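Local atomic coordinates of endoglucanase (Bacillus akibai, PDB entry 1UWW), a protein that hydrolyses internal beta-1,4-glucosidic linkages in cellulose and related beta-glucans, represented here by its family 28 carbohydrate-binding module, specific for non-crystalline cellulose. Residues D131-A136 and Y143-K148. Numbering follows the deposited sequence.
Sequences DELEEA and YHYEVK. Unlike the reference sequence in segment 131-136: A136 (reference Pro). With CA (calcium ion), chain E.
In this carbohydrate-binding module of two antiparallel beta-sheets, the loop after strand 120-129 folds back so that L133 and A136 pack on two tyrosines, Y143 and Y145, of strand 142-150. L133 lays its CD2 methyl over one face of the Y143 ring as a CH-pi contact, 4.0 Å from the ring centroid and 14° off the normal. With CG anti to the carbonyl carbon (chi1 -69°), the branch carries CD2 to the ring, the two side chains crossing at about a right angle. The same methyl also meets the Y145 hydroxyl, with L133 CD2 3.3 Å from Y145 OH, and so touches both tyrosines. A136 CB lies at the edge of the Y143 ring, 4.0 Å from Y143 CD2, and comes nearest to Y145 at the hydroxyl, 3.5 Å from OH. The backbone joins in where L133 O lies 3.3 Å from Y143 CE2; the same carbonyl accepts the backbone hydrogen bond of A136 N, closing a turn that brings A136 round toward the strand. No hydrogen bond links the segments; they meet through methyl and ring contacts, with L133 O and the Y145 hydroxyl lying against carbon atoms. Farther along the strand, E146 binds a calcium ion through both carboxylate oxygens, together with D92 and waters. Strand 142-150 is hydrogen-bonded through its backbone to strand 88-97, while Y145 also reaches Y126 and I128 of strand 120-129 in the facing sheet.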
loop_
_atom_site.group_PDB
_atom_site.type_symbol
_atom_site.label_atom_id
_atom_site.label_comp_id
_atom_site.label_asym_id
_atom_site.label_seq_id
_atom_site.Cartn_x
_atom_site.Cartn_y
_atom_site.Cartn_z
ATOM N N ASP A 131 -2.766 -2.428 16.661
ATOM C CA ASP A 131 -3.565 -1.824 17.713
ATOM C C ASP A 131 -4.957 -2.393 17.760
ATOM O O ASP A 131 -5.722 -2.090 18.689
ATOM C CB ASP A 131 -3.656 -0.314 17.518
ATOM C CG ASP A 131 -2.327 0.350 17.642
ATOM O OD1 ASP A 131 -1.551 -0.013 18.572
ATOM O OD2 ASP A 131 -1.943 1.208 16.827
ATOM N N GLU A 132 -5.308 -3.204 16.764
ATOM C CA GLU A 132 -6.632 -3.786 16.665
ATOM C C GLU A 132 -6.621 -5.314 16.914
ATOM O O GLU A 132 -7.563 -5.999 16.512
ATOM C CB GLU A 132 -7.242 -3.485 15.284
ATOM C CG GLU A 132 -7.254 -2.011 14.880
ATOM C CD GLU A 132 -8.432 -1.263 15.403
ATOM O OE1 GLU A 132 -9.375 -1.891 15.961
ATOM O OE2 GLU A 132 -8.408 -0.027 15.259
ATOM N N LEU A 133 -5.584 -5.860 17.549
ATOM C CA LEU A 133 -5.540 -7.319 17.813
ATOM C C LEU A 133 -6.699 -7.878 18.650
ATOM O O LEU A 133 -7.123 -9.032 18.473
ATOM C CB LEU A 133 -4.207 -7.700 18.460
ATOM C CG LEU A 133 -2.975 -7.599 17.576
ATOM C CD1 LEU A 133 -1.727 -7.879 18.380
ATOM C CD2 LEU A 133 -3.072 -8.547 16.402
ATOM N N GLU A 134 -7.221 -7.069 19.547
ATOM C CA GLU A 134 -8.303 -7.493 20.432
ATOM C C GLU A 134 -9.597 -7.745 19.635
ATOM O O GLU A 134 -10.455 -8.513 20.083
ATOM C CB GLU A 134 -8.493 -6.438 21.535
ATOM C CG GLU A 134 -8.763 -5.030 21.014
ATOM C CD GLU A 134 -7.517 -4.165 20.782
ATOM O OE1 GLU A 134 -6.369 -4.687 20.664
ATOM O OE2 GLU A 134 -7.696 -2.930 20.707
ATOM N N GLU A 135 -9.707 -7.142 18.447
ATOM C CA GLU A 135 -10.854 -7.308 17.532
ATOM C C GLU A 135 -10.654 -8.385 16.452
ATOM O O GLU A 135 -11.591 -8.705 15.720
ATOM C CB GLU A 135 -11.178 -5.977 16.819
ATOM C CG GLU A 135 -11.966 -4.960 17.645
ATOM C CD GLU A 135 -11.156 -4.289 18.739
ATOM O OE1 GLU A 135 -10.019 -3.822 18.461
ATOM O OE2 GLU A 135 -11.659 -4.227 19.886
ATOM N N ALA A 136 -9.434 -8.908 16.325
ATOM C CA ALA A 136 -9.097 -9.897 15.304
ATOM C C ALA A 136 -9.564 -11.281 15.710
ATOM O O ALA A 136 -9.696 -11.575 16.890
ATOM C CB ALA A 136 -7.570 -9.919 15.066
ATOM N N TYR A 143 -3.528 -15.426 15.850
ATOM C CA TYR A 143 -4.430 -14.504 15.161
ATOM C C TYR A 143 -4.519 -14.887 13.683
ATOM O O TYR A 143 -3.496 -15.099 13.060
ATOM C CB TYR A 143 -3.890 -13.070 15.286
ATOM C CG TYR A 143 -3.841 -12.568 16.710
ATOM C CD1 TYR A 143 -2.735 -12.800 17.505
ATOM C CD2 TYR A 143 -4.915 -11.890 17.273
ATOM C CE1 TYR A 143 -2.694 -12.342 18.824
ATOM C CE2 TYR A 143 -4.863 -11.435 18.572
ATOM C CZ TYR A 143 -3.759 -11.679 19.326
ATOM O OH TYR A 143 -3.687 -11.259 20.636
ATOM N N HIS A 144 -5.722 -14.942 13.132
ATOM C CA HIS A 144 -5.982 -15.410 11.763
ATOM C C HIS A 144 -6.550 -14.294 10.917
ATOM O O HIS A 144 -7.592 -13.743 11.226
ATOM C CB HIS A 144 -6.959 -16.585 11.816
ATOM C CG HIS A 144 -7.292 -17.178 10.485
ATOM N ND1 HIS A 144 -8.310 -18.102 10.365
ATOM C CD2 HIS A 144 -6.732 -17.067 9.259
ATOM C CE1 HIS A 144 -8.404 -18.486 9.101
ATOM N NE2 HIS A 144 -7.444 -17.892 8.406
ATOM N N TYR A 145 -5.836 -13.976 9.843
ATOM C CA TYR A 145 -6.279 -13.016 8.838
ATOM C C TYR A 145 -6.496 -13.725 7.509
ATOM O O TYR A 145 -5.705 -14.545 7.081
ATOM C CB TYR A 145 -5.229 -11.913 8.653
ATOM C CG TYR A 145 -5.010 -11.135 9.894
ATOM C CD1 TYR A 145 -4.094 -11.574 10.853
ATOM C CD2 TYR A 145 -5.776 -10.011 10.187
ATOM C CE1 TYR A 145 -3.909 -10.903 12.040
ATOM C CE2 TYR A 145 -5.597 -9.337 11.409
ATOM C CZ TYR A 145 -4.680 -9.796 12.296
ATOM O OH TYR A 145 -4.511 -9.105 13.478
ATOM N N GLU A 146 -7.597 -13.398 6.865
ATOM C CA GLU A 146 -7.920 -13.856 5.522
ATOM C C GLU A 146 -7.418 -12.831 4.532
ATOM O O GLU A 146 -8.119 -11.863 4.216
ATOM C CB GLU A 146 -9.436 -13.982 5.421
ATOM C CG GLU A 146 -9.996 -15.090 6.272
ATOM C CD GLU A 146 -9.743 -16.426 5.643
ATOM O OE1 GLU A 146 -9.170 -16.448 4.522
ATOM O OE2 GLU A 146 -10.125 -17.454 6.243
ATOM N N VAL A 147 -6.186 -12.974 4.089
ATOM C CA VAL A 147 -5.596 -12.003 3.187
ATOM C C VAL A 147 -6.198 -12.208 1.795
ATOM O O VAL A 147 -6.246 -13.313 1.307
ATOM C CB VAL A 147 -4.081 -12.098 3.190
ATOM C CG1 VAL A 147 -3.456 -11.102 2.207
ATOM C CG2 VAL A 147 -3.574 -11.876 4.622
ATOM N N LYS A 148 -6.743 -11.139 1.227
ATOM C CA LYS A 148 -7.398 -11.203 -0.082
ATOM C C LYS A 148 -6.973 -9.957 -0.841
ATOM O O LYS A 148 -7.280 -8.862 -0.412
ATOM C CB LYS A 148 -8.924 -11.268 0.094
ATOM C CG LYS A 148 -9.748 -11.363 -1.148
ATOM C CD LYS A 148 -11.230 -11.622 -0.794
ATOM C CE LYS A 148 -12.121 -11.920 -1.991
ATOM N NZ LYS A 148 -13.251 -12.828 -1.621
HETATM CA CA CA E . -9.019 -19.006 4.349
HETATM O O HOH W 1 -9.785 -19.570 5.981
HETATM O O HOH W 2 -11.407 -19.714 3.860
HETATM O O HOH W 3 -8.635 -21.370 3.677
HETATM O O HOH W 4 -7.721 -17.974 2.514
#